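PDB 5CN2: ADP-ribosylation factor-binding protein GGA1 from Saccharomyces cerevisiae, which may help to regulate membrane traffic through the trans-Golgi network and binds ARF1 and ARF2, being represented here by its C-terminal GAE domain. Local coordinates for residues Q17-E26 with L37-S45; R29-L37 with Q84-N94. One frame throughout, in Å; residues are numbered along the deposited sequence.

Contact 1 (Q17-E26 with L37-S45); sequences QSDHLRIDYE and LVIFYSNIS
Ile44 folds back over the turn that leads into strand 21-29. Its CG1 stands between its own backbone N and carbonyl carbon (chi1 57°), which sends CD1 onto the chain at Ser18 and Asp19, 3.5 Å from Asp19 O. The other branch, CG2, lies 3.6 Å from Arg22 NH1, the two side chains crossing at about a right angle. The backbone N of Ile44 also donates to His20 O. Arg22 bends at chi3 (77°) and lays one guanidinium face over Ser42 CB, while Arg22 NE makes a 2.8 Å salt bridge to Asp24 OD2, which lies in the guanidinium plane. With an alanine in place of Arg22, Asp24 OD2 would probably lose its ionic mate, and Ser42 CB and Ile44 CG2 the guanidinium that packs on them. Behind these side chains the hairpin of strands 21-29 and 34-43, part of the immunoglobulin-like beta sandwich of the GAE domain, pairs antiparallel through Arg22-Ser42, Asp24-Phe40 and Glu26-Val38. On the opposite face Ile23 and Ile39 lie side by side, their CG2 atoms 3.6 Å apart. Glu26 closes the far end: its extended chain runs alongside Val38 and brings OE1 to the edge of the Phe40 ring, 4.1 Å from CE2, with carboxylate and ring nearly perpendicular. Arg12 makes a cation-pi contact with that ring.

Contact 2 (R29-L37 with Q84-N94); sequences RESMTKLRL and QIASVEGISVN
Val93, on the first turn of helix 91-94, turns its side chain into the bend at Thr33. Its CG1 rests 3.5 Å from Thr33 C and 3.8 Å from Leu35 CG, and the Leu35 and Val93 side chains slide past each other in opposite directions. Arg29 also runs past the Val93 side chain in the opposite direction, and its NH2 donates to Val93 O at 2.6 Å; the oxygen lies close to the guanidinium plane, but the N-H...O angle is only 132°, and the donor stands well above the carbonyl plane. Further along the same face Leu37 CD1 and Val88 CG2 are pressed to 3.4 Å, tighter than usual for two carbons; the chi1 of Leu37, -95°, lies off a staggered position. On the other face Lys34 and Glu89 run alongside each other as carbon chains, Lys34 CG 3.6 Å from Glu89 CG. Lys34 NZ stays 4.6 Å from Glu89 OE2 and also has a long ion pair with Glu30.

What sets these groups in place is antiparallel pairing: Leu35 with Val88 and Leu37 with Ala86 exchange two backbone bonds each, and Gly90 N continues the series to Thr33 O at 3.2 Å. Gly90 is the N-cap of the helix, and at its backbone angles a CB would jam against the carbonyl O of Glu89. An ST turn, Thr33 N to Ser31 OG, shapes the opposing bend. Strand 34-43 is thus held on one side by strand 78-89 and on the other by strand 21-29, where Leu27 meets Leu35 and Leu37, while strand 63-66 borders strand 78-89 beyond.

How the contacts relate
Contacts 1 and 2 lie along opposite edges of one strand, 34-43, so that 21-29, 34-43 and 78-89 form consecutive antiparallel members of a single sheet. Leu37 belongs to both, and the two meet again beyond it: Ile39 O lies 2.9 Å from Gln84 N, probably as a hydrogen bond, and Val38 CG1 packs 3.7 Å from Ile85 CD1. Their centres are nevertheless about 21 Å apart, on opposite sides of the chain's centre, because contact 1 follows the strand towards its C-terminal end and contact 2 gathers round its beginning. Contact 1 joins the two consecutive strands of a hairpin; contact 2 spans 46 intervening residues, bringing a distant strand into the sheet.

Contact 1 (Q17-E26 with L37-S45)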
loop_
_atom_site.group_PDB
_atom_site.type_symbol
_atom_site.label_atom_id
_atom_site.label_comp_id
_atom_site.label_asym_id
_atom_site.label_seq_id
_atom_site.Cartn_x
_atom_site.Cartn_y
_atom_site.Cartn_z
ATOM N N GLN A 17 9.071 -1.982 4.698
ATOM C CA GLN A 17 9.550 -1.383 5.917
ATOM C C GLN A 17 10.929 -0.775 5.676
ATOM O O GLN A 17 11.868 -1.492 5.402
ATOM C CB GLN A 17 9.589 -2.429 7.056
ATOM C CG GLN A 17 9.628 -1.773 8.436
ATOM C CD GLN A 17 8.936 -2.574 9.523
ATOM O OE1 GLN A 17 8.710 -3.783 9.384
ATOM N NE2 GLN A 17 8.583 -1.895 10.615
ATOM N N SER A 18 11.011 0.552 5.734
ATOM C CA SER A 18 12.271 1.285 5.652
ATOM C C SER A 18 12.568 1.731 7.077
ATOM O O SER A 18 11.997 1.185 8.026
ATOM C CB SER A 18 12.151 2.474 4.679
ATOM O OG SER A 18 11.093 3.371 5.019
ATOM N N ASP A 19 13.456 2.707 7.254
ATOM C CA ASP A 19 13.767 3.202 8.605
ATOM C C ASP A 19 12.755 4.236 9.097
ATOM O O ASP A 19 12.635 4.462 10.288
ATOM C CB ASP A 19 15.165 3.812 8.632
ATOM C CG ASP A 19 16.246 2.789 8.363
ATOM O OD1 ASP A 19 16.039 1.610 8.721
ATOM O OD2 ASP A 19 17.298 3.172 7.801
ATOM N N HIS A 20 12.028 4.850 8.169
ATOM C CA HIS A 20 11.091 5.929 8.473
ATOM C C HIS A 20 9.626 5.552 8.369
ATOM O O HIS A 20 8.785 6.239 8.926
ATOM C CB HIS A 20 11.333 7.058 7.485
ATOM C CG HIS A 20 12.766 7.419 7.365
ATOM N ND1 HIS A 20 13.308 8.516 7.996
ATOM C CD2 HIS A 20 13.789 6.797 6.735
ATOM C CE1 HIS A 20 14.600 8.575 7.732
ATOM N NE2 HIS A 20 14.919 7.540 6.973
ATOM N N LEU A 21 9.324 4.487 7.636
ATOM C CA LEU A 21 7.972 4.229 7.192
ATOM C C LEU A 21 7.698 2.736 7.102
ATOM O O LEU A 21 8.539 1.974 6.615
ATOM C CB LEU A 21 7.785 4.840 5.808
ATOM C CG LEU A 21 6.395 4.686 5.203
ATOM C CD1 LEU A 21 5.403 5.573 5.927
ATOM C CD2 LEU A 21 6.413 5.037 3.725
ATOM N N ARG A 22 6.530 2.323 7.575
ATOM C CA ARG A 22 6.046 0.945 7.371
ATOM C C ARG A 22 4.729 1.003 6.632
ATOM O O ARG A 22 3.815 1.688 7.057
ATOM C CB ARG A 22 5.850 0.180 8.680
ATOM C CG ARG A 22 5.285 -1.224 8.452
ATOM C CD ARG A 22 5.103 -2.035 9.728
ATOM N NE ARG A 22 3.924 -1.632 10.501
ATOM C CZ ARG A 22 3.938 -0.787 11.531
ATOM N NH1 ARG A 22 5.068 -0.231 11.941
ATOM N NH2 ARG A 22 2.806 -0.491 12.162
ATOM N N ILE A 23 4.673 0.313 5.499
ATOM C CA ILE A 23 3.450 0.161 4.733
ATOM C C ILE A 23 3.070 -1.263 4.948
ATOM O O ILE A 23 3.834 -2.138 4.638
ATOM C CB ILE A 23 3.665 0.382 3.212
ATOM C CG1 ILE A 23 4.309 1.738 2.938
ATOM C CG2 ILE A 23 2.357 0.276 2.464
ATOM C CD1 ILE A 23 4.741 1.944 1.500
ATOM N N ASP A 24 1.885 -1.499 5.484
ATOM C CA ASP A 24 1.354 -2.851 5.581
ATOM C C ASP A 24 -0.118 -2.833 5.213
ATOM O O ASP A 24 -0.690 -1.752 4.907
ATOM C CB ASP A 24 1.598 -3.458 6.979
ATOM C CG ASP A 24 1.120 -2.586 8.113
ATOM O OD1 ASP A 24 0.239 -1.724 7.930
ATOM O OD2 ASP A 24 1.651 -2.764 9.216
ATOM N N TYR A 25 -0.741 -4.016 5.207
ATOM C CA TYR A 25 -2.099 -4.107 4.649
ATOM C C TYR A 25 -2.862 -5.351 5.007
ATOM O O TYR A 25 -2.271 -6.394 5.263
ATOM C CB TYR A 25 -2.046 -3.982 3.111
ATOM C CG TYR A 25 -1.302 -5.089 2.448
ATOM C CD1 TYR A 25 0.070 -5.072 2.365
ATOM C CD2 TYR A 25 -1.985 -6.184 1.902
ATOM C CE1 TYR A 25 0.755 -6.105 1.752
ATOM C CE2 TYR A 25 -1.320 -7.205 1.289
ATOM C CZ TYR A 25 0.044 -7.173 1.219
ATOM O OH TYR A 25 0.709 -8.217 0.621
ATOM N N GLU A 26 -4.187 -5.216 5.021
ATOM C CA GLU A 26 -5.103 -6.333 5.121
ATOM C C GLU A 26 -5.529 -6.720 3.715
ATOM O O GLU A 26 -5.710 -5.866 2.839
ATOM C CB GLU A 26 -6.316 -5.948 5.969
ATOM C CG GLU A 26 -5.939 -5.701 7.424
ATOM C CD GLU A 26 -7.029 -5.074 8.265
ATOM O OE1 GLU A 26 -7.952 -4.428 7.733
ATOM O OE2 GLU A 26 -6.926 -5.210 9.497
ATOM N N LEU A 37 -8.011 -4.486 -0.652
ATOM C CA LEU A 37 -6.784 -4.147 0.071
ATOM C C LEU A 37 -7.014 -2.923 0.862
ATOM O O LEU A 37 -7.326 -1.862 0.292
ATOM C CB LEU A 37 -5.636 -3.790 -0.858
ATOM C CG LEU A 37 -4.673 -4.880 -1.210
ATOM C CD1 LEU A 37 -5.157 -5.506 -2.513
ATOM C CD2 LEU A 37 -3.303 -4.253 -1.353
ATOM N N VAL A 38 -6.811 -3.046 2.166
ATOM C CA VAL A 38 -6.797 -1.897 3.048
ATOM C C VAL A 38 -5.350 -1.678 3.425
ATOM O O VAL A 38 -4.744 -2.520 4.094
ATOM C CB VAL A 38 -7.691 -2.131 4.260
ATOM C CG1 VAL A 38 -7.770 -0.876 5.117
ATOM C CG2 VAL A 38 -9.074 -2.549 3.785
ATOM N N ILE A 39 -4.792 -0.565 2.940
ATOM C CA ILE A 39 -3.384 -0.239 3.124
ATOM C C ILE A 39 -3.241 0.785 4.249
ATOM O O ILE A 39 -4.047 1.708 4.373
ATOM C CB ILE A 39 -2.769 0.331 1.842
ATOM C CG1 ILE A 39 -3.182 -0.532 0.642
ATOM C CG2 ILE A 39 -1.237 0.437 1.959
ATOM C CD1 ILE A 39 -2.579 -0.098 -0.686
ATOM N N PHE A 40 -2.217 0.603 5.072
ATOM C CA PHE A 40 -1.966 1.488 6.200
ATOM C C PHE A 40 -0.524 1.948 6.156
ATOM O O PHE A 40 0.387 1.153 5.891
ATOM C CB PHE A 40 -2.212 0.760 7.528
ATOM C CG PHE A 40 -3.631 0.361 7.754
ATOM C CD1 PHE A 40 -4.502 1.219 8.394
ATOM C CD2 PHE A 40 -4.083 -0.893 7.364
ATOM C CE1 PHE A 40 -5.818 0.846 8.617
ATOM C CE2 PHE A 40 -5.383 -1.269 7.590
ATOM C CZ PHE A 40 -6.258 -0.392 8.200
ATOM N N TYR A 41 -0.320 3.215 6.470
ATOM C CA TYR A 41 1.000 3.806 6.457
ATOM C C TYR A 41 1.363 4.243 7.868
ATOM O O TYR A 41 0.565 4.920 8.530
ATOM C CB TYR A 41 1.016 4.977 5.472
ATOM C CG TYR A 41 0.449 4.623 4.083
ATOM C CD1 TYR A 41 1.250 4.060 3.094
ATOM C CD2 TYR A 41 -0.867 4.856 3.778
ATOM C CE1 TYR A 41 0.741 3.752 1.834
ATOM C CE2 TYR A 41 -1.390 4.542 2.527
ATOM C CZ TYR A 41 -0.576 3.989 1.564
ATOM O OH TYR A 41 -1.102 3.689 0.338
ATOM N N SER A 42 2.546 3.821 8.333
ATOM C CA SER A 42 2.996 4.113 9.685
ATOM C C SER A 42 4.363 4.822 9.720
ATOM O O SER A 42 5.327 4.325 9.166
ATOM C CB SER A 42 3.082 2.823 10.491
ATOM O OG SER A 42 1.799 2.237 10.660
ATOM N N ASN A 43 4.436 5.955 10.413
ATOM C CA ASN A 43 5.692 6.684 10.606
ATOM C C ASN A 43 6.328 6.085 11.841
ATOM O O ASN A 43 5.764 6.189 12.934
ATOM C CB ASN A 43 5.390 8.179 10.784
ATOM C CG ASN A 43 6.630 9.059 10.916
ATOM O OD1 ASN A 43 7.758 8.601 11.111
ATOM N ND2 ASN A 43 6.405 10.367 10.807
ATOM N N ILE A 44 7.462 5.412 11.655
ATOM C CA ILE A 44 8.250 4.860 12.758
ATOM C C ILE A 44 9.527 5.694 13.052
ATOM O O ILE A 44 10.408 5.239 13.778
ATOM C CB ILE A 44 8.651 3.385 12.485
ATOM C CG1 ILE A 44 9.435 3.266 11.172
ATOM C CG2 ILE A 44 7.416 2.499 12.454
ATOM C CD1 ILE A 44 10.240 1.996 11.045
ATOM N N SER A 45 9.626 6.895 12.478
ATOM C CA SER A 45 10.686 7.853 12.832
ATOM C C SER A 45 10.155 8.853 13.846
ATOM O O SER A 45 8.933 9.037 13.957
ATOM C CB SER A 45 11.121 8.639 11.611
ATOM O OG SER A 45 10.204 9.704 11.364
HETATM O O HOH W 1 1.670 0.747 8.637
#

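Contact 2 (R29-L37 with Q84-N94)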
loop_
_atom_site.group_PDB
_atom_site.type_symbol
_atom_site.label_atom_id
_atom_site.label_comp_id
_atom_site.label_asym_id
_atom_site.label_seq_id
_atom_site.Cartn_x
_atom_site.Cartn_y
_atom_site.Cartn_z
ATOM N N ARG A 29 -10.760 -11.498 0.523
ATOM C CA ARG A 29 -11.447 -11.883 -0.686
ATOM C C ARG A 29 -12.910 -11.552 -0.492
ATOM O O ARG A 29 -13.531 -12.066 0.416
ATOM C CB ARG A 29 -11.254 -13.372 -0.939
ATOM C CG ARG A 29 -12.168 -13.927 -2.012
ATOM C CD ARG A 29 -11.696 -15.283 -2.475
ATOM N NE ARG A 29 -11.496 -15.272 -3.914
ATOM C CZ ARG A 29 -10.357 -14.970 -4.519
ATOM N NH1 ARG A 29 -9.289 -14.668 -3.822
ATOM N NH2 ARG A 29 -10.287 -14.972 -5.833
ATOM N N GLU A 30 -13.455 -10.656 -1.309
ATOM C CA GLU A 30 -14.859 -10.292 -1.172
ATOM C C GLU A 30 -15.774 -11.196 -1.989
ATOM O O GLU A 30 -16.921 -11.416 -1.631
ATOM C CB GLU A 30 -15.089 -8.851 -1.599
ATOM C CG GLU A 30 -14.675 -7.815 -0.567
ATOM C CD GLU A 30 -15.206 -6.442 -0.916
ATOM O OE1 GLU A 30 -15.413 -6.156 -2.121
ATOM O OE2 GLU A 30 -15.440 -5.654 0.017
ATOM N N SER A 31 -15.283 -11.694 -3.107
ATOM C CA SER A 31 -16.089 -12.507 -3.985
ATOM C C SER A 31 -15.145 -13.376 -4.736
ATOM O O SER A 31 -13.941 -13.359 -4.501
ATOM C CB SER A 31 -16.872 -11.628 -4.969
ATOM O OG SER A 31 -16.039 -11.263 -6.059
ATOM N N MET A 32 -15.676 -14.102 -5.694
ATOM C CA MET A 32 -14.849 -14.966 -6.504
ATOM C C MET A 32 -13.921 -14.187 -7.440
ATOM O O MET A 32 -12.931 -14.738 -7.915
ATOM C CB MET A 32 -15.741 -15.905 -7.306
ATOM C CG MET A 32 -15.123 -17.259 -7.566
ATOM S SD MET A 32 -14.864 -18.253 -6.073
ATOM C CE MET A 32 -15.738 -19.773 -6.476
ATOM N N THR A 33 -14.214 -12.908 -7.686
ATOM C CA THR A 33 -13.440 -12.128 -8.675
ATOM C C THR A 33 -12.759 -10.880 -8.109
ATOM O O THR A 33 -12.105 -10.131 -8.837
ATOM C CB THR A 33 -14.347 -11.738 -9.867
ATOM O OG1 THR A 33 -13.543 -11.185 -10.907
ATOM C CG2 THR A 33 -15.445 -10.740 -9.473
ATOM N N LYS A 34 -12.889 -10.666 -6.807
ATOM C CA LYS A 34 -12.551 -9.386 -6.208
ATOM C C LYS A 34 -11.838 -9.583 -4.871
ATOM O O LYS A 34 -12.315 -10.332 -4.012
ATOM C CB LYS A 34 -13.825 -8.590 -6.002
ATOM C CG LYS A 34 -13.617 -7.131 -5.682
ATOM C CD LYS A 34 -14.961 -6.397 -5.637
ATOM C CE LYS A 34 -14.840 -4.988 -6.195
ATOM N NZ LYS A 34 -15.610 -3.997 -5.392
ATOM N N LEU A 35 -10.682 -8.934 -4.740
ATOM C CA LEU A 35 -9.968 -8.755 -3.476
ATOM C C LEU A 35 -10.086 -7.314 -3.002
ATOM O O LEU A 35 -10.222 -6.389 -3.816
ATOM C CB LEU A 35 -8.485 -9.063 -3.641
ATOM C CG LEU A 35 -8.060 -10.387 -4.254
ATOM C CD1 LEU A 35 -6.545 -10.515 -4.262
ATOM C CD2 LEU A 35 -8.676 -11.555 -3.516
ATOM N N ARG A 36 -10.009 -7.122 -1.688
ATOM C CA ARG A 36 -10.030 -5.798 -1.081
ATOM C C ARG A 36 -8.701 -5.585 -0.359
ATOM O O ARG A 36 -8.279 -6.434 0.413
ATOM C CB ARG A 36 -11.167 -5.706 -0.090
ATOM C CG ARG A 36 -11.458 -4.289 0.342
ATOM C CD ARG A 36 -12.955 -4.033 0.438
ATOM N NE ARG A 36 -13.253 -2.734 1.037
ATOM C CZ ARG A 36 -13.083 -2.446 2.328
ATOM N NH1 ARG A 36 -12.607 -3.362 3.180
ATOM N NH2 ARG A 36 -13.378 -1.232 2.776
ATOM N N LEU A 37 -8.011 -4.486 -0.652
ATOM C CA LEU A 37 -6.784 -4.147 0.071
ATOM C C LEU A 37 -7.014 -2.923 0.862
ATOM O O LEU A 37 -7.326 -1.862 0.292
ATOM C CB LEU A 37 -5.636 -3.790 -0.858
ATOM C CG LEU A 37 -4.673 -4.880 -1.210
ATOM C CD1 LEU A 37 -5.157 -5.506 -2.513
ATOM C CD2 LEU A 37 -3.303 -4.253 -1.353
ATOM N N GLN A 84 -5.688 3.705 3.138
ATOM C CA GLN A 84 -6.074 3.809 1.730
ATOM C C GLN A 84 -6.614 2.510 1.178
ATOM O O GLN A 84 -5.890 1.506 1.145
ATOM C CB GLN A 84 -4.884 4.236 0.877
ATOM C CG GLN A 84 -5.264 4.386 -0.595
ATOM C CD GLN A 84 -4.229 5.092 -1.440
ATOM O OE1 GLN A 84 -4.593 5.796 -2.387
ATOM N NE2 GLN A 84 -2.948 4.919 -1.118
ATOM N N ILE A 85 -7.856 2.556 0.703
ATOM C CA ILE A 85 -8.570 1.389 0.186
ATOM C C ILE A 85 -8.322 1.163 -1.305
ATOM O O ILE A 85 -8.338 2.100 -2.106
ATOM C CB ILE A 85 -10.092 1.515 0.345
ATOM C CG1 ILE A 85 -10.477 1.926 1.765
ATOM C CG2 ILE A 85 -10.775 0.199 -0.023
ATOM C CD1 ILE A 85 -10.013 0.946 2.812
ATOM N N ALA A 86 -8.092 -0.095 -1.661
ATOM C CA ALA A 86 -8.010 -0.497 -3.054
ATOM C C ALA A 86 -8.766 -1.799 -3.270
ATOM O O ALA A 86 -9.058 -2.537 -2.321
ATOM C CB ALA A 86 -6.558 -0.665 -3.474
ATOM N N SER A 87 -9.071 -2.084 -4.522
ATOM C CA SER A 87 -9.546 -3.412 -4.862
ATOM C C SER A 87 -8.880 -3.933 -6.118
ATOM O O SER A 87 -8.306 -3.190 -6.914
ATOM C CB SER A 87 -11.061 -3.437 -4.965
ATOM O OG SER A 87 -11.486 -2.640 -6.027
ATOM N N VAL A 88 -8.887 -5.249 -6.228
ATOM C CA VAL A 88 -8.208 -5.963 -7.287
ATOM C C VAL A 88 -9.240 -6.898 -7.853
ATOM O O VAL A 88 -9.875 -7.637 -7.102
ATOM C CB VAL A 88 -7.038 -6.801 -6.743
ATOM C CG1 VAL A 88 -6.094 -7.177 -7.869
ATOM C CG2 VAL A 88 -6.286 -6.032 -5.677
ATOM N N GLU A 89 -9.398 -6.867 -9.171
ATOM C CA GLU A 89 -10.464 -7.596 -9.835
ATOM C C GLU A 89 -9.969 -8.174 -11.149
ATOM O O GLU A 89 -9.102 -7.595 -11.789
ATOM C CB GLU A 89 -11.623 -6.660 -10.146
ATOM C CG GLU A 89 -12.741 -6.653 -9.145
ATOM C CD GLU A 89 -13.828 -5.646 -9.523
ATOM O OE1 GLU A 89 -13.478 -4.470 -9.821
ATOM O OE2 GLU A 89 -15.026 -6.033 -9.531
ATOM N N GLY A 90 -10.550 -9.292 -11.563
ATOM C CA GLY A 90 -10.258 -9.840 -12.879
ATOM C C GLY A 90 -9.790 -11.276 -12.853
ATOM O O GLY A 90 -9.795 -11.940 -11.814
ATOM N N ILE A 91 -9.363 -11.744 -14.013
ATOM C CA ILE A 91 -9.147 -13.153 -14.206
ATOM C C ILE A 91 -8.071 -13.675 -13.230
ATOM O O ILE A 91 -8.236 -14.724 -12.610
ATOM C CB ILE A 91 -8.889 -13.473 -15.713
ATOM C CG1 ILE A 91 -8.939 -14.990 -15.990
ATOM C CG2 ILE A 91 -7.567 -12.896 -16.196
ATOM C CD1 ILE A 91 -10.231 -15.693 -15.587
ATOM N N SER A 92 -7.011 -12.920 -13.027
ATOM C CA SER A 92 -5.958 -13.373 -12.112
ATOM C C SER A 92 -6.411 -13.582 -10.662
ATOM O O SER A 92 -5.885 -14.454 -9.983
ATOM C CB SER A 92 -4.771 -12.430 -12.155
ATOM O OG SER A 92 -4.038 -12.700 -13.329
ATOM N N VAL A 93 -7.379 -12.791 -10.204
ATOM C CA VAL A 93 -7.998 -13.009 -8.904
ATOM C C VAL A 93 -8.810 -14.306 -8.926
ATOM O O VAL A 93 -8.802 -15.062 -7.964
ATOM C CB VAL A 93 -8.891 -11.823 -8.471
ATOM C CG1 VAL A 93 -9.662 -12.150 -7.212
ATOM C CG2 VAL A 93 -8.039 -10.590 -8.227
ATOM N N ASN A 94 -9.476 -14.578 -10.041
ATOM C CA ASN A 94 -10.273 -15.791 -10.177
ATOM C C ASN A 94 -9.447 -17.081 -10.287
ATOM O O ASN A 94 -9.822 -18.124 -9.774
ATOM C CB ASN A 94 -11.154 -15.674 -11.413
ATOM C CG ASN A 94 -12.495 -16.329 -11.219
ATOM O OD1 ASN A 94 -13.468 -15.669 -10.826
ATOM N ND2 ASN A 94 -12.555 -17.643 -11.466
#